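Local coordinates for protein probable Thioesterase (Bartonella henselae, PDB 3HM0) that probably hydrolyses thioester bonds, perhaps of acyl-coenzyme A type, as a hotdog-fold member of the thioesterase superfamily, at residues Phe62-Arg65 and Gly66-Phe70. Residues are numbered along the deposited sequence; the frame is centred on the assembly and turned at random.
Sequences FFER and GRSEF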
ATOM      1  N   PHE A  62      -7.154   7.807  -2.038  1.00 25.31           N
ATOM      2  CA  PHE A  62      -7.631   9.180  -1.944  1.00 25.55           C
ATOM      3  C   PHE A  62      -9.167   9.246  -1.975  1.00 25.57           C
ATOM      4  O   PHE A  62      -9.777   9.964  -1.182  1.00 25.81           O
ATOM      5  CB  PHE A  62      -7.005  10.058  -3.038  1.00 26.12           C
ATOM      6  CG  PHE A  62      -5.501  10.273  -2.892  1.00 27.99           C
ATOM      7  CD1 PHE A  62      -4.951  10.742  -1.706  1.00 28.95           C
ATOM      8  CD2 PHE A  62      -4.646  10.051  -3.967  1.00 31.08           C
ATOM      9  CE1 PHE A  62      -3.583  10.946  -1.575  1.00 29.20           C
ATOM     10  CE2 PHE A  62      -3.259  10.272  -3.846  1.00 31.08           C
ATOM     11  CZ  PHE A  62      -2.736  10.707  -2.639  1.00 29.89           C
ATOM     12  N   PHE A  63      -9.800   8.477  -2.863  1.00 25.59           N
ATOM     13  CA  PHE A  63     -11.271   8.394  -2.885  1.00 25.30           C
ATOM     14  C   PHE A  63     -11.839   7.887  -1.574  1.00 26.04           C
ATOM     15  O   PHE A  63     -12.858   8.391  -1.131  1.00 25.84           O
ATOM     16  CB  PHE A  63     -11.769   7.484  -4.016  1.00 24.47           C
ATOM     17  CG  PHE A  63     -11.739   8.120  -5.373  1.00 21.84           C
ATOM     18  CD1 PHE A  63     -12.298   9.392  -5.578  1.00 20.13           C
ATOM     19  CD2 PHE A  63     -11.196   7.443  -6.457  1.00 18.18           C
ATOM     20  CE1 PHE A  63     -12.304   9.997  -6.851  1.00 17.69           C
ATOM     21  CE2 PHE A  63     -11.195   8.033  -7.740  1.00 19.63           C
ATOM     22  CZ  PHE A  63     -11.754   9.322  -7.932  1.00 18.45           C
ATOM     23  N   GLU A  64     -11.191   6.876  -0.978  1.00 27.02           N
ATOM     24  CA  GLU A  64     -11.555   6.361   0.348  1.00 28.58           C
ATOM     25  C   GLU A  64     -11.493   7.457   1.447  1.00 29.07           C
ATOM     26  O   GLU A  64     -12.391   7.545   2.279  1.00 29.33           O
ATOM     27  CB  GLU A  64     -10.690   5.152   0.719  1.00 29.00           C
ATOM     28  CG  GLU A  64     -11.227   4.267   1.859  1.00 31.75           C
ATOM     29  CD  GLU A  64     -10.204   4.123   2.992  1.00 37.06           C
ATOM     30  OE1 GLU A  64      -9.158   3.464   2.799  1.00 37.74           O
ATOM     31  OE2 GLU A  64     -10.444   4.686   4.095  1.00 40.45           O
ATOM     32  N   ARG A  65     -10.450   8.291   1.425  1.00 29.42           N
ATOM     33  CA  ARG A  65     -10.349   9.469   2.307  1.00 29.60           C
ATOM     34  C   ARG A  65     -11.552  10.397   2.161  1.00 29.63           C
ATOM     35  O   ARG A  65     -12.087  10.895   3.156  1.00 29.35           O
ATOM     36  CB  ARG A  65      -9.046  10.264   2.059  1.00 29.43           C
ATOM     37  CG  ARG A  65      -7.786   9.475   2.394  1.00 28.60           C
ATOM     38  CD  ARG A  65      -6.547  10.351   2.461  1.00 28.57           C
ATOM     39  NE  ARG A  65      -5.373   9.545   2.113  1.00 30.23           N
ATOM     40  CZ  ARG A  65      -4.144  10.010   1.927  1.00 28.09           C
ATOM     41  NH1 ARG A  65      -3.170   9.180   1.589  1.00 25.53           N
ATOM     42  NH2 ARG A  65      -3.892  11.298   2.059  1.00 28.51           N
ATOM     43  N   GLY A  66     -11.971  10.620   0.919  1.00 29.77           N
ATOM     44  CA  GLY A  66     -13.126  11.470   0.631  1.00 29.76           C
ATOM     45  C   GLY A  66     -14.377  10.925   1.287  1.00 29.74           C
ATOM     46  O   GLY A  66     -15.083  11.654   1.964  1.00 29.65           O
ATOM     47  N   ARG A  67     -14.626   9.631   1.091  1.00 29.80           N
ATOM     48  CA  ARG A  67     -15.792   8.953   1.633  1.00 29.95           C
ATOM     49  C   ARG A  67     -15.756   8.932   3.147  1.00 30.63           C
ATOM     50  O   ARG A  67     -16.740   9.275   3.767  1.00 32.09           O
ATOM     51  CB  ARG A  67     -15.915   7.517   1.101  1.00 29.26           C
ATOM     52  CG  ARG A  67     -15.933   7.441  -0.422  1.00 29.47           C
ATOM     53  CD  ARG A  67     -16.488   6.138  -0.950  1.00 28.54           C
ATOM     54  NE  ARG A  67     -15.669   5.001  -0.556  1.00 27.55           N
ATOM     55  CZ  ARG A  67     -14.606   4.583  -1.230  1.00 28.55           C
ATOM     56  NH1 ARG A  67     -14.238   5.199  -2.340  1.00 26.65           N
ATOM     57  NH2 ARG A  67     -13.901   3.540  -0.790  1.00 31.81           N
ATOM     58  N   SER A  68     -14.639   8.530   3.745  1.00 30.92           N
ATOM     59  CA  SER A  68     -14.506   8.515   5.205  1.00 31.37           C
ATOM     60  C   SER A  68     -14.738   9.886   5.842  1.00 32.13           C
ATOM     61  O   SER A  68     -15.279   9.970   6.941  1.00 32.58           O
ATOM     62  CB  SER A  68     -13.123   8.018   5.625  1.00 30.92           C
ATOM     63  OG  SER A  68     -12.966   6.643   5.409  1.00 29.66           O
ATOM     64  N   GLU A  69     -14.307  10.942   5.160  1.00 33.07           N
ATOM     65  CA  GLU A  69     -14.416  12.287   5.690  1.00 34.90           C
ATOM     66  C   GLU A  69     -15.846  12.785   5.558  1.00 36.58           C
ATOM     67  O   GLU A  69     -16.299  13.622   6.351  1.00 36.98           O
ATOM     68  CB  GLU A  69     -13.446  13.265   5.005  1.00 34.48           C
ATOM     69  CG  GLU A  69     -11.953  13.022   5.283  1.00 33.59           C
ATOM     70  CD  GLU A  69     -11.546  13.185   6.746  1.00 32.83           C
ATOM     71  OE1 GLU A  69     -12.346  13.701   7.542  1.00 33.42           O
ATOM     72  OE2 GLU A  69     -10.417  12.791   7.110  1.00 31.84           O
ATOM     73  N   PHE A  70     -16.543  12.273   4.546  1.00 38.02           N
ATOM     74  CA  PHE A  70     -17.966  12.509   4.371  1.00 39.32           C
ATOM     75  C   PHE A  70     -18.677  11.883   5.568  1.00 40.48           C
ATOM     76  O   PHE A  70     -19.429  12.557   6.269  1.00 40.47           O
ATOM     77  CB  PHE A  70     -18.425  11.864   3.061  1.00 39.36           C
ATOM     78  CG  PHE A  70     -19.842  12.167   2.683  1.00 39.33           C
ATOM     79  CD1 PHE A  70     -20.125  13.168   1.756  1.00 40.09           C
ATOM     80  CD2 PHE A  70     -20.893  11.430   3.215  1.00 39.74           C
ATOM     81  CE1 PHE A  70     -21.440  13.450   1.374  1.00 39.29           C
ATOM     82  CE2 PHE A  70     -22.208  11.707   2.850  1.00 40.31           C
ATOM     83  CZ  PHE A  70     -22.481  12.725   1.923  1.00 39.81           C
TER
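Arg67 folds back over the preceding turn of helix 58-72, a bend at its third torsion (chi3 -63°) laying one guanidinium face over the backbone of Glu64, whose CA lies 3.7 Å from the guanidinium plane. Arginine suits this place because its aliphatic chain packs on the turn, CG 3.3 Å from Phe63 O, while NH1 hydrogen-bonds OE1 of Gln129 on strand 124-133, whose NE2 also bonds the carbonyl of Phe63. Beneath lies the tight part, the alpha-helical backbone. Gly66 N donates to Phe62 O (3.1 Å), and Ser68 N to Glu64 O (2.9 Å) in a nearly straight bond, 174° at the hydrogen; the small Ser68 side chain fits beside that same carbonyl. In the hotdog fold such a helix is wrapped by the curved antiparallel sheet, and here Phe62 and Phe63 supply the greasy face, both resting on Ile131. Glu64 OE2 lies 3.5 Å from Ser68 OG; the buried Glu64 carboxylate, an acceptor suited to a subunit interface, is held firmly by backbone amides of Val45 and Ala46 of the second subunit and by Tyr55 of the third. Looser is partly exposed Glu69, its CG curled against Arg65 O, its OE2 salt-bridged to Arg72 and hydrogen-bonded to Tyr44 of the second subunit.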